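Local coordinates for protein putative oxidoreductase (Magnetospirillum magnetotacticum, PDB 3C1A) that is a putative oxidoreductase of the GFO/IDH/MocA family and probably uses a nicotinamide dinucleotide bound to its Rossmann fold, at residues I16-W21 against I75-A80; A36-A41 against P68-V73; S59-V64 against A83-A88; M122-H127 against R285-A290. All coordinates share one frame; numbering follows the deposited sequence.

Interaction 1. Residues I16-W21 against I75-A80; sequences IGAGRW and IATPPA
Trp21 lays one face of its indole against Thr77 O, Pro78 CA and Pro79 CD. Pro78 CA sits over the five-membered ring, 3.9 Å from its centroid and 16° off the normal. Pro79 CD covers the six-membered ring in the same way, 4.1 Å from that centroid. Both are CH-pi contacts. Thr77 O lies over the same face. On the opposite face Arg20 CZ lies over the rim, and the Arg20 guanidinium continues to a salt bridge with Asp171. The indole thus has the 77-79 loop on one face and the Arg20 guanidinium over the rim of the other.

Behind the ring, two parallel strands end side by side. Ala76 N donates to Ile16 O at 2.9 Å. Ala18 N returns a bond to Ala76 O at 3.2 Å. Gly17 CA adds a CA-H...O contact to the same Ala76 O at 3.4 Å.

Beside these bonds the Thr77 methyl meets Ile16, CG2 to CG2 at 3.7 Å. A chi1 of 60° turns that methyl back toward the Ile16 strand and leaves OG1 for Thr81. Thr77 O is hydrogen-bonded to His82 NE2.

Strand 11-17 runs into the glycine-rich loop (Gly17, Gly19), whose type II' turn spans Ala18 to Trp21. In Rossmann folds this loop usually binds the dinucleotide. The chemistry is backbone pairing continued by CH-pi contacts. It implies that the turn is held against the end of strand 72-76 both by backbone hydrogen bonds and by the CH-pi contacts of Trp21.

Interaction 2. Residues A36-A41 against P68-V73; sequences ALVRLA and PEVEAV
Arg39 and Glu69 meet side-on in a two-pronged salt bridge, the tight part of the contact. Arg39 NE donates to Glu69 OE2 at 2.8 Å, and Arg39 NH2 donates to Glu69 OE1 at 3.0 Å. Both bonds are nearly straight. The guanidinium and carboxylate planes lie 28° apart, so the two groups are almost coplanar. OE2 uses its syn lone pair, and OE1 is met on its syn side. The Glu69 chain is bent at CG (chi2 -69°), which turns the carboxylate across the end of the extended arginine. Beside the bridge, Val70 CG2 packs between Val38 CG2, at 3.8 Å, and Arg39 CG, at 4.0 Å.

The other side is looser and wet. A water donates to Val38 O; its approach to Glu69 OE2 is very short, so that second bond is doubtful. Pro68 CD only brushes Arg39 NH2, at 4.0 Å. With a leucine in place of Arg39, Glu69 and Glu58 would probably be left without their shared cation and the Glu69 carboxylate would be free to turn.

Glu58, the second acid of Arg39, lies on edge strand 56-58. Val38 and Arg39 pair with strand 11-17 through their backbones. In this Rossmann domain strands 35-42 and 72-76 flank strand 11-17 in the parallel sheet. The contact joins strand 35-42 to the loop entering strand 72-76, across the N-terminal end of strand 11-17.

Interaction 3. Residues S59-V64 against A83-A88; sequences SDWRSV and AEITLA
Trp61 meets helix 82-91 with both a face and an edge of its indole. The face contact is CH-pi. Ile85 CG1 stands over the six-membered ring, 4.2 Å from the centroid and only 11° off the normal. Ile85 CG2 adds a touch on Trp61 CE3 at 4.1 Å. A chi1 of 63° sets the indole between the backbone N and the carbonyl carbon of Trp61 and directs it at the helix.

At the edge, the apolar contact is Ala88 CB, in the ring plane and 3.4 Å from Trp61 CZ3. A polar atom, Glu84 OE2, reaches the same rim at Trp61 CZ2, with its carboxylate turned 73° from the ring.

The charged groups form a network. Asp60 OD1 accepts from Arg62 N at 3.0 Å, a capping bond in the turn that leads into the helix, and a weak, salt-bridging bond from Arg62 NH1. Arg62 NH2 then makes a long salt bridge to Glu84 OE2, at 3.8 Å. The guanidinium lies over Trp61 CZ2, on the face of the indole opposite Ile85.

Were Trp61 an alanine, a gap would probably open beside Ile85 and Ala88, and the Arg62 guanidinium would lose the indole it lies on. Helices 62-65 and 82-91 pack on the same face of the Rossmann sheet, where Trp61 and Ile85 both touch Ile16. Only the long Arg62-Glu84 bridge joins the segments by charge, so it probably adds little beside the apolar contacts.

Interaction 4. Residues M122-H127 against R285-A290; sequences MVWVEH and RLFAGA
Phe287 turns its edge to the face of Trp124, and the two rings make a T-shaped pair. The planes are 68° apart, and the centroid of the Trp124 five-membered ring lies 5.7 Å from that of Phe287. Phe287 CD1 is the atom that comes over the indole face. Beyond it the Trp124 six-membered ring passes along the helix backbone. Trp124 CZ3 comes within 3.4 Å of Phe287 N, and CE3 touches Phe287 CB.

Leu286 CB lies in the plane of the indole, at its edge. Ala290 CB meets Trp124 CZ2 at 3.7 Å.

Met122, a selenomethionine, bends at its last torsion (chi3 83°). This brings CE to the same indole face as Phe287 CD1 and within 3.4 Å of Phe287 CE1. Its SE rests on Ala290 CB at 3.8 Å.

The buried indole N-H is not left to this apolar group: Trp124 NE1 is hydrogen-bonded to Glu295 O. Strand 123-126 is an outer strand of the parallel sheet, paired with strand 95-99. A helix from late in the chain thus packs on the edge of the Rossmann-type sheet. The axis of the 285-290 part of helix 279-290 passes 10.5 Å from that of strand 123-126, nearly antiparallel (176°), and Phe287 also reaches Leu97 on strand 95-99.

In the fold
From the N terminus, strand 11-17 opens interaction 1, which closes a loop when strand 72-76 ends beside it. Interaction 2 nests inside that loop, joining strand 35-42 to the entry of strand 72-76. The two touch where Gly17 N meets Ala41 O, a probable hydrogen bond at 2.8 Å. Interaction 3 opens within both loops and closes after them on helix 82-91, so it crosses both. It packs against interaction 1 through Ile16, Ile75 and Ile85. Interaction 4 follows in series. It ties the last strand of the parallel sheet to helix 279-290, far along the chain, and meets interaction 2 where Ala72 touches Phe287.

Interaction 1. Residues I16-W21 against I75-A80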
loop_
_atom_site.group_PDB
_atom_site.type_symbol
_atom_site.label_atom_id
_atom_site.label_comp_id
_atom_site.label_asym_id
_atom_site.label_seq_id
_atom_site.Cartn_x
_atom_site.Cartn_y
_atom_site.Cartn_z
ATOM N N ILE A 16 -1.625 -3.031 -16.463
ATOM C CA ILE A 16 -2.907 -2.541 -16.850
ATOM C C ILE A 16 -3.052 -1.281 -15.993
ATOM O O ILE A 16 -3.124 -1.369 -14.761
ATOM C CB ILE A 16 -4.043 -3.546 -16.631
ATOM C CG1 ILE A 16 -3.801 -4.810 -17.482
ATOM C CG2 ILE A 16 -5.362 -2.868 -16.955
ATOM C CD1 ILE A 16 -4.606 -6.012 -17.076
ATOM N N GLY A 17 -3.041 -0.123 -16.649
ATOM C CA GLY A 17 -3.033 1.171 -15.966
ATOM C C GLY A 17 -4.135 2.073 -16.449
ATOM O O GLY A 17 -4.479 2.062 -17.625
ATOM N N ALA A 18 -4.718 2.845 -15.543
ATOM C CA ALA A 18 -5.678 3.877 -15.922
ATOM C C ALA A 18 -5.587 5.013 -14.920
ATOM O O ALA A 18 -5.397 4.778 -13.722
ATOM C CB ALA A 18 -7.093 3.312 -15.964
ATOM N N GLY A 19 -5.683 6.241 -15.425
ATOM C CA GLY A 19 -5.711 7.431 -14.582
ATOM C C GLY A 19 -4.349 7.799 -14.034
ATOM O O GLY A 19 -3.340 7.727 -14.750
ATOM N N ARG A 20 -4.335 8.209 -12.764
ATOM C CA ARG A 20 -3.109 8.571 -12.035
ATOM C C ARG A 20 -2.464 7.354 -11.375
ATOM O O ARG A 20 -1.412 7.465 -10.751
ATOM C CB ARG A 20 -3.420 9.609 -10.930
ATOM C CG ARG A 20 -4.194 9.043 -9.713
ATOM C CD ARG A 20 -4.672 10.138 -8.765
ATOM N NE ARG A 20 -5.773 9.710 -7.881
ATOM C CZ ARG A 20 -5.642 9.214 -6.645
ATOM N NH1 ARG A 20 -4.452 9.008 -6.111
ATOM N NH2 ARG A 20 -6.732 8.892 -5.942
ATOM N N TRP A 21 -3.113 6.202 -11.500
ATOM C CA TRP A 21 -2.814 5.052 -10.653
ATOM C C TRP A 21 -1.538 4.284 -11.050
ATOM O O TRP A 21 -0.956 3.569 -10.207
ATOM C CB TRP A 21 -4.057 4.140 -10.578
ATOM C CG TRP A 21 -5.253 4.894 -10.017
ATOM C CD1 TRP A 21 -6.212 5.559 -10.730
ATOM C CD2 TRP A 21 -5.575 5.092 -8.640
ATOM N NE1 TRP A 21 -7.114 6.144 -9.884
ATOM C CE2 TRP A 21 -6.749 5.880 -8.594
ATOM C CE3 TRP A 21 -4.996 4.670 -7.440
ATOM C CZ2 TRP A 21 -7.350 6.264 -7.397
ATOM C CZ3 TRP A 21 -5.592 5.049 -6.241
ATOM C CH2 TRP A 21 -6.768 5.837 -6.231
ATOM N N ILE A 75 -1.905 -4.540 -11.751
ATOM C CA ILE A 75 -3.166 -3.860 -11.921
ATOM C C ILE A 75 -3.091 -2.501 -11.159
ATOM O O ILE A 75 -3.187 -2.445 -9.927
ATOM C CB ILE A 75 -4.367 -4.798 -11.464
ATOM C CG1 ILE A 75 -4.403 -6.064 -12.338
ATOM C CG2 ILE A 75 -5.666 -4.094 -11.560
ATOM C CD1 ILE A 75 -5.204 -7.221 -11.731
ATOM N N ALA A 76 -2.897 -1.421 -11.920
ATOM C CA ALA A 76 -2.818 -0.065 -11.398
ATOM C C ALA A 76 -3.952 0.797 -11.999
ATOM O O ALA A 76 -3.715 1.782 -12.674
ATOM C CB ALA A 76 -1.448 0.494 -11.694
ATOM N N THR A 77 -5.192 0.368 -11.771
ATOM C CA THR A 77 -6.394 1.026 -12.272
ATOM C C THR A 77 -7.166 1.645 -11.066
ATOM O O THR A 77 -6.805 1.405 -9.917
ATOM C CB THR A 77 -7.306 0.009 -13.054
ATOM O OG1 THR A 77 -7.705 -1.069 -12.201
ATOM C CG2 THR A 77 -6.601 -0.572 -14.297
ATOM N N PRO A 78 -8.236 2.441 -11.319
ATOM C CA PRO A 78 -8.998 2.930 -10.170
ATOM C C PRO A 78 -9.501 1.725 -9.382
ATOM O O PRO A 78 -9.784 0.683 -9.983
ATOM C CB PRO A 78 -10.153 3.705 -10.823
ATOM C CG PRO A 78 -9.566 4.162 -12.138
ATOM C CD PRO A 78 -8.789 2.946 -12.583
ATOM N N PRO A 79 -9.605 1.842 -8.053
ATOM C CA PRO A 79 -9.877 0.660 -7.231
ATOM C C PRO A 79 -11.204 -0.008 -7.470
ATOM O O PRO A 79 -11.278 -1.203 -7.305
ATOM C CB PRO A 79 -9.812 1.183 -5.790
ATOM C CG PRO A 79 -9.533 2.623 -5.867
ATOM C CD PRO A 79 -9.484 3.074 -7.259
ATOM N N ALA A 80 -12.236 0.748 -7.858
ATOM C CA ALA A 80 -13.536 0.174 -8.213
ATOM C C ALA A 80 -13.422 -0.849 -9.362
ATOM O O ALA A 80 -14.249 -1.685 -9.485
ATOM C CB ALA A 80 -14.539 1.265 -8.595
#

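Interaction 2. Residues A36-A41 against P68-V73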
loop_
_atom_site.group_PDB
_atom_site.type_symbol
_atom_site.label_atom_id
_atom_site.label_comp_id
_atom_site.label_asym_id
_atom_site.label_seq_id
_atom_site.Cartn_x
_atom_site.Cartn_y
_atom_site.Cartn_z
ATOM N N ALA A 36 10.755 -7.709 -17.374
ATOM C CA ALA A 36 10.521 -7.014 -18.639
ATOM C C ALA A 36 9.032 -6.639 -18.749
ATOM O O ALA A 36 8.174 -7.443 -18.391
ATOM C CB ALA A 36 10.909 -7.916 -19.795
ATOM N N LEU A 37 8.732 -5.427 -19.216
ATOM C CA LEU A 37 7.347 -5.037 -19.533
ATOM C C LEU A 37 7.066 -5.475 -20.966
ATOM O O LEU A 37 7.540 -4.867 -21.907
ATOM C CB LEU A 37 7.118 -3.518 -19.350
ATOM C CG LEU A 37 5.700 -2.979 -19.518
ATOM C CD1 LEU A 37 4.849 -3.497 -18.386
ATOM C CD2 LEU A 37 5.686 -1.442 -19.596
ATOM N N VAL A 38 6.298 -6.545 -21.118
ATOM C CA VAL A 38 6.022 -7.123 -22.423
ATOM C C VAL A 38 4.685 -6.690 -23.070
ATOM O O VAL A 38 4.539 -6.776 -24.295
ATOM C CB VAL A 38 6.145 -8.663 -22.382
ATOM C CG1 VAL A 38 7.457 -9.081 -21.801
ATOM C CG2 VAL A 38 4.968 -9.317 -21.616
ATOM N N ARG A 39 3.690 -6.294 -22.270
ATOM C CA ARG A 39 2.501 -5.614 -22.793
ATOM C C ARG A 39 2.120 -4.493 -21.851
ATOM O O ARG A 39 2.404 -4.552 -20.647
ATOM C CB ARG A 39 1.266 -6.547 -22.974
ATOM C CG ARG A 39 1.507 -7.797 -23.769
ATOM C CD ARG A 39 0.268 -8.302 -24.522
ATOM N NE ARG A 39 0.581 -9.548 -25.211
ATOM C CZ ARG A 39 -0.083 -10.076 -26.241
ATOM N NH1 ARG A 39 -1.176 -9.513 -26.706
ATOM N NH2 ARG A 39 0.319 -11.242 -26.737
ATOM N N LEU A 40 1.442 -3.497 -22.407
ATOM C CA LEU A 40 0.915 -2.347 -21.655
ATOM C C LEU A 40 -0.450 -1.982 -22.175
ATOM O O LEU A 40 -0.593 -1.711 -23.372
ATOM C CB LEU A 40 1.849 -1.146 -21.851
ATOM C CG LEU A 40 1.428 0.189 -21.244
ATOM C CD1 LEU A 40 1.367 0.076 -19.705
ATOM C CD2 LEU A 40 2.389 1.300 -21.735
ATOM N N ALA A 41 -1.445 -2.039 -21.287
ATOM C CA ALA A 41 -2.765 -1.498 -21.529
ATOM C C ALA A 41 -2.976 -0.236 -20.682
ATOM O O ALA A 41 -3.192 -0.319 -19.484
ATOM C CB ALA A 41 -3.812 -2.536 -21.227
ATOM N N PRO A 68 -0.204 -15.124 -24.207
ATOM C CA PRO A 68 0.450 -16.369 -23.753
ATOM C C PRO A 68 1.783 -16.182 -23.054
ATOM O O PRO A 68 2.137 -16.968 -22.182
ATOM C CB PRO A 68 0.646 -17.161 -25.057
ATOM C CG PRO A 68 0.573 -16.193 -26.137
ATOM C CD PRO A 68 -0.232 -15.018 -25.673
ATOM N N GLU A 69 2.505 -15.140 -23.442
ATOM C CA GLU A 69 3.837 -14.833 -22.919
ATOM C C GLU A 69 3.840 -14.023 -21.607
ATOM O O GLU A 69 4.872 -13.894 -20.972
ATOM C CB GLU A 69 4.662 -14.123 -24.002
ATOM C CG GLU A 69 4.565 -12.562 -24.151
ATOM C CD GLU A 69 3.231 -12.015 -24.673
ATOM O OE1 GLU A 69 2.366 -12.798 -25.153
ATOM O OE2 GLU A 69 3.044 -10.767 -24.596
ATOM N N VAL A 70 2.710 -13.479 -21.206
ATOM C CA VAL A 70 2.665 -12.684 -19.976
ATOM C C VAL A 70 2.668 -13.647 -18.813
ATOM O O VAL A 70 1.825 -14.528 -18.746
ATOM C CB VAL A 70 1.408 -11.779 -19.922
ATOM C CG1 VAL A 70 1.227 -11.197 -18.544
ATOM C CG2 VAL A 70 1.502 -10.670 -20.975
ATOM N N GLU A 71 3.606 -13.479 -17.892
ATOM C CA GLU A 71 3.671 -14.338 -16.702
ATOM C C GLU A 71 2.863 -13.790 -15.508
ATOM O O GLU A 71 2.392 -14.563 -14.671
ATOM C CB GLU A 71 5.117 -14.544 -16.298
ATOM C CG GLU A 71 5.873 -15.369 -17.320
ATOM C CD GLU A 71 7.282 -15.664 -16.911
ATOM O OE1 GLU A 71 7.505 -16.693 -16.243
ATOM O OE2 GLU A 71 8.170 -14.886 -17.302
ATOM N N ALA A 72 2.734 -12.463 -15.438
ATOM C CA ALA A 72 2.176 -11.765 -14.281
ATOM C C ALA A 72 1.651 -10.399 -14.702
ATOM O O ALA A 72 2.155 -9.808 -15.641
ATOM C CB ALA A 72 3.261 -11.610 -13.172
ATOM N N VAL A 73 0.612 -9.929 -14.008
ATOM C CA VAL A 73 -0.071 -8.668 -14.330
ATOM C C VAL A 73 -0.008 -7.705 -13.134
ATOM O O VAL A 73 -0.336 -8.100 -12.010
ATOM C CB VAL A 73 -1.569 -8.902 -14.692
ATOM C CG1 VAL A 73 -2.222 -7.602 -15.135
ATOM C CG2 VAL A 73 -1.719 -9.989 -15.787
HETATM O O HOH W 1 4.779 -9.318 -25.579
#

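Interaction 3. Residues S59-V64 against A83-A88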
loop_
_atom_site.group_PDB
_atom_site.type_symbol
_atom_site.label_atom_id
_atom_site.label_comp_id
_atom_site.label_asym_id
_atom_site.label_seq_id
_atom_site.Cartn_x
_atom_site.Cartn_y
_atom_site.Cartn_z
ATOM N N SER A 59 -5.273 -1.524 -26.238
ATOM C CA SER A 59 -6.348 -0.680 -25.817
ATOM C C SER A 59 -7.248 -1.479 -24.871
ATOM O O SER A 59 -7.805 -0.913 -23.919
ATOM C CB SER A 59 -7.115 -0.183 -27.037
ATOM O OG SER A 59 -7.992 -1.196 -27.491
ATOM N N ASP A 60 -7.359 -2.791 -25.101
ATOM C CA ASP A 60 -8.238 -3.669 -24.306
ATOM C C ASP A 60 -7.461 -4.463 -23.274
ATOM O O ASP A 60 -6.589 -5.244 -23.653
ATOM C CB ASP A 60 -8.970 -4.626 -25.252
ATOM C CG ASP A 60 -10.187 -5.280 -24.629
ATOM O OD1 ASP A 60 -10.227 -5.527 -23.394
ATOM O OD2 ASP A 60 -11.114 -5.561 -25.415
ATOM N N TRP A 61 -7.784 -4.283 -21.976
ATOM C CA TRP A 61 -7.086 -4.992 -20.906
ATOM C C TRP A 61 -7.183 -6.498 -21.072
ATOM O O TRP A 61 -6.267 -7.215 -20.670
ATOM C CB TRP A 61 -7.531 -4.561 -19.477
ATOM C CG TRP A 61 -8.984 -4.821 -19.118
ATOM C CD1 TRP A 61 -9.986 -3.952 -19.239
ATOM C CD2 TRP A 61 -9.563 -6.027 -18.569
ATOM N NE1 TRP A 61 -11.175 -4.519 -18.839
ATOM C CE2 TRP A 61 -10.936 -5.790 -18.410
ATOM C CE3 TRP A 61 -9.053 -7.263 -18.196
ATOM C CZ2 TRP A 61 -11.807 -6.747 -17.905
ATOM C CZ3 TRP A 61 -9.892 -8.205 -17.706
ATOM C CH2 TRP A 61 -11.269 -7.946 -17.543
ATOM N N ARG A 62 -8.293 -6.978 -21.648
ATOM C CA ARG A 62 -8.486 -8.407 -21.866
ATOM C C ARG A 62 -7.369 -9.055 -22.687
ATOM O O ARG A 62 -7.053 -10.243 -22.492
ATOM C CB ARG A 62 -9.837 -8.678 -22.514
ATOM C CG ARG A 62 -10.971 -8.390 -21.577
ATOM C CD ARG A 62 -12.318 -8.539 -22.258
ATOM N NE ARG A 62 -13.390 -8.111 -21.369
ATOM C CZ ARG A 62 -13.690 -6.841 -21.088
ATOM N NH1 ARG A 62 -12.996 -5.838 -21.621
ATOM N NH2 ARG A 62 -14.693 -6.571 -20.251
ATOM N N SER A 63 -6.789 -8.302 -23.622
ATOM C CA SER A 63 -5.676 -8.821 -24.416
ATOM C C SER A 63 -4.408 -9.015 -23.601
ATOM O O SER A 63 -3.518 -9.800 -23.984
ATOM C CB SER A 63 -5.393 -7.912 -25.601
ATOM O OG SER A 63 -6.564 -7.764 -26.402
ATOM N N VAL A 64 -4.279 -8.286 -22.503
ATOM C CA VAL A 64 -3.129 -8.498 -21.619
ATOM C C VAL A 64 -3.255 -9.828 -20.899
ATOM O O VAL A 64 -2.300 -10.597 -20.864
ATOM C CB VAL A 64 -2.939 -7.346 -20.633
ATOM C CG1 VAL A 64 -1.917 -7.732 -19.564
ATOM C CG2 VAL A 64 -2.492 -6.110 -21.413
ATOM N N ALA A 83 -11.434 -5.594 -8.779
ATOM C CA ALA A 83 -11.956 -6.935 -8.634
ATOM C C ALA A 83 -12.180 -7.585 -10.028
ATOM O O ALA A 83 -11.817 -8.733 -10.250
ATOM C CB ALA A 83 -13.259 -6.902 -7.818
ATOM N N GLU A 84 -12.733 -6.846 -10.989
ATOM C CA GLU A 84 -13.014 -7.440 -12.319
ATOM C C GLU A 84 -11.728 -7.880 -13.028
ATOM O O GLU A 84 -11.636 -8.960 -13.602
ATOM C CB GLU A 84 -13.706 -6.416 -13.194
ATOM C CG GLU A 84 -14.155 -6.948 -14.513
ATOM C CD GLU A 84 -14.663 -5.860 -15.458
ATOM O OE1 GLU A 84 -14.498 -4.653 -15.156
ATOM O OE2 GLU A 84 -15.220 -6.225 -16.520
ATOM N N ILE A 85 -10.733 -7.023 -12.985
ATOM C CA ILE A 85 -9.476 -7.310 -13.706
ATOM C C ILE A 85 -8.696 -8.405 -12.994
ATOM O O ILE A 85 -8.142 -9.300 -13.649
ATOM C CB ILE A 85 -8.617 -6.057 -13.868
ATOM C CG1 ILE A 85 -9.407 -4.950 -14.562
ATOM C CG2 ILE A 85 -7.342 -6.350 -14.625
ATOM C CD1 ILE A 85 -8.572 -3.712 -14.779
ATOM N N THR A 86 -8.681 -8.355 -11.663
ATOM C CA THR A 86 -8.012 -9.387 -10.848
ATOM C C THR A 86 -8.618 -10.769 -11.038
ATOM O O THR A 86 -7.926 -11.733 -11.215
ATOM C CB THR A 86 -8.008 -9.005 -9.333
ATOM O OG1 THR A 86 -7.387 -7.720 -9.145
ATOM C CG2 THR A 86 -7.295 -10.033 -8.513
ATOM N N LEU A 87 -9.930 -10.869 -10.951
ATOM C CA LEU A 87 -10.612 -12.117 -11.237
ATOM C C LEU A 87 -10.299 -12.675 -12.618
ATOM O O LEU A 87 -10.135 -13.877 -12.739
ATOM C CB LEU A 87 -12.102 -11.931 -11.057
ATOM C CG LEU A 87 -12.511 -11.748 -9.594
ATOM C CD1 LEU A 87 -13.968 -11.192 -9.535
ATOM C CD2 LEU A 87 -12.345 -13.072 -8.815
ATOM N N ALA A 88 -10.181 -11.811 -13.631
ATOM C CA ALA A 88 -9.838 -12.224 -15.004
ATOM C C ALA A 88 -8.426 -12.715 -15.086
ATOM O O ALA A 88 -8.151 -13.706 -15.730
ATOM C CB ALA A 88 -10.024 -11.085 -15.969
#

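Interaction 4. Residues M122-H127 against R285-A290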
loop_
_atom_site.group_PDB
_atom_site.type_symbol
_atom_site.label_atom_id
_atom_site.label_comp_id
_atom_site.label_asym_id
_atom_site.label_seq_id
_atom_site.Cartn_x
_atom_site.Cartn_y
_atom_site.Cartn_z
HETATM N N MSE A 122 -0.899 -16.614 -7.265
HETATM C CA MSE A 122 -0.283 -15.687 -6.334
HETATM C C MSE A 122 -0.853 -14.254 -6.562
HETATM O O MSE A 122 -0.846 -13.766 -7.682
HETATM C CB MSE A 122 1.233 -15.724 -6.516
HETATM C CG MSE A 122 1.918 -15.004 -5.459
HETATM SE SE MSE A 122 3.794 -14.937 -5.957
HETATM C CE MSE A 122 3.896 -13.453 -7.136
ATOM N N VAL A 123 -1.408 -13.629 -5.502
ATOM C CA VAL A 123 -1.916 -12.256 -5.551
ATOM C C VAL A 123 -1.309 -11.467 -4.405
ATOM O O VAL A 123 -1.465 -11.833 -3.240
ATOM C CB VAL A 123 -3.499 -12.203 -5.504
ATOM C CG1 VAL A 123 -4.053 -10.719 -5.510
ATOM C CG2 VAL A 123 -4.034 -13.024 -6.661
ATOM N N TRP A 124 -0.552 -10.424 -4.746
ATOM C CA TRP A 124 0.014 -9.529 -3.766
ATOM C C TRP A 124 -0.717 -8.218 -3.886
ATOM O O TRP A 124 -1.128 -7.836 -4.983
ATOM C CB TRP A 124 1.500 -9.292 -4.044
ATOM C CG TRP A 124 2.431 -10.436 -3.747
ATOM C CD1 TRP A 124 2.106 -11.737 -3.560
ATOM C CD2 TRP A 124 3.858 -10.364 -3.631
ATOM N NE1 TRP A 124 3.243 -12.501 -3.335
ATOM C CE2 TRP A 124 4.328 -11.675 -3.349
ATOM C CE3 TRP A 124 4.777 -9.333 -3.709
ATOM C CZ2 TRP A 124 5.680 -11.964 -3.163
ATOM C CZ3 TRP A 124 6.127 -9.636 -3.532
ATOM C CH2 TRP A 124 6.549 -10.928 -3.262
ATOM N N VAL A 125 -0.892 -7.522 -2.757
ATOM C CA VAL A 125 -1.396 -6.169 -2.797
ATOM C C VAL A 125 -0.232 -5.173 -2.543
ATOM O O VAL A 125 0.589 -5.363 -1.647
ATOM C CB VAL A 125 -2.515 -5.947 -1.823
ATOM C CG1 VAL A 125 -2.969 -4.484 -1.856
ATOM C CG2 VAL A 125 -3.675 -6.931 -2.137
ATOM N N GLU A 126 -0.171 -4.127 -3.357
ATOM C CA GLU A 126 0.910 -3.136 -3.291
ATOM C C GLU A 126 0.681 -2.093 -2.192
ATOM O O GLU A 126 0.210 -0.980 -2.451
ATOM C CB GLU A 126 1.128 -2.438 -4.648
ATOM C CG GLU A 126 2.593 -1.996 -4.898
ATOM C CD GLU A 126 2.925 -0.588 -4.375
ATOM O OE1 GLU A 126 2.272 0.387 -4.824
ATOM O OE2 GLU A 126 3.869 -0.458 -3.546
ATOM N N HIS A 127 1.003 -2.478 -0.974
ATOM C CA HIS A 127 0.938 -1.606 0.209
ATOM C C HIS A 127 2.373 -1.180 0.395
ATOM O O HIS A 127 3.202 -1.909 0.927
ATOM C CB HIS A 127 0.474 -2.342 1.449
ATOM C CG HIS A 127 -0.963 -2.768 1.437
ATOM N ND1 HIS A 127 -1.333 -4.085 1.560
ATOM C CD2 HIS A 127 -2.119 -2.055 1.376
ATOM C CE1 HIS A 127 -2.651 -4.173 1.547
ATOM N NE2 HIS A 127 -3.151 -2.959 1.403
ATOM N N ARG A 285 10.536 -5.662 -7.591
ATOM C CA ARG A 285 11.640 -6.640 -7.630
ATOM C C ARG A 285 11.268 -7.953 -6.948
ATOM O O ARG A 285 11.392 -9.019 -7.541
ATOM C CB ARG A 285 12.906 -6.058 -6.999
ATOM C CG ARG A 285 14.132 -6.976 -7.111
ATOM C CD ARG A 285 15.357 -6.416 -6.425
ATOM N NE ARG A 285 15.079 -6.034 -5.052
ATOM C CZ ARG A 285 15.100 -6.863 -4.023
ATOM N NH1 ARG A 285 15.419 -8.139 -4.202
ATOM N NH2 ARG A 285 14.821 -6.406 -2.817
ATOM N N LEU A 286 10.805 -7.875 -5.708
ATOM C CA LEU A 286 10.348 -9.050 -4.983
ATOM C C LEU A 286 9.209 -9.782 -5.676
ATOM O O LEU A 286 9.236 -11.016 -5.803
ATOM C CB LEU A 286 9.928 -8.681 -3.571
ATOM C CG LEU A 286 11.103 -8.280 -2.668
ATOM C CD1 LEU A 286 10.512 -7.830 -1.302
ATOM C CD2 LEU A 286 12.136 -9.403 -2.555
ATOM N N PHE A 287 8.204 -9.041 -6.119
ATOM C CA PHE A 287 7.042 -9.635 -6.785
ATOM C C PHE A 287 7.523 -10.387 -8.018
ATOM O O PHE A 287 7.246 -11.553 -8.145
ATOM C CB PHE A 287 5.996 -8.580 -7.168
ATOM C CG PHE A 287 4.912 -9.092 -8.044
ATOM C CD1 PHE A 287 3.878 -9.878 -7.521
ATOM C CD2 PHE A 287 4.892 -8.787 -9.402
ATOM C CE1 PHE A 287 2.874 -10.392 -8.354
ATOM C CE2 PHE A 287 3.834 -9.279 -10.247
ATOM C CZ PHE A 287 2.869 -10.076 -9.746
ATOM N N ALA A 288 8.292 -9.739 -8.877
ATOM C CA ALA A 288 8.748 -10.410 -10.113
ATOM C C ALA A 288 9.532 -11.661 -9.746
ATOM O O ALA A 288 9.403 -12.710 -10.392
ATOM C CB ALA A 288 9.548 -9.476 -11.004
ATOM N N GLY A 289 10.287 -11.570 -8.649
ATOM C CA GLY A 289 11.076 -12.695 -8.150
ATOM C C GLY A 289 10.308 -13.873 -7.593
ATOM O O GLY A 289 10.840 -14.980 -7.516
ATOM N N ALA A 290 9.062 -13.653 -7.211
ATOM C CA ALA A 290 8.247 -14.702 -6.670
ATOM C C ALA A 290 7.345 -15.360 -7.723
ATOM O O ALA A 290 6.715 -16.386 -7.456
ATOM C CB ALA A 290 7.481 -14.169 -5.506
#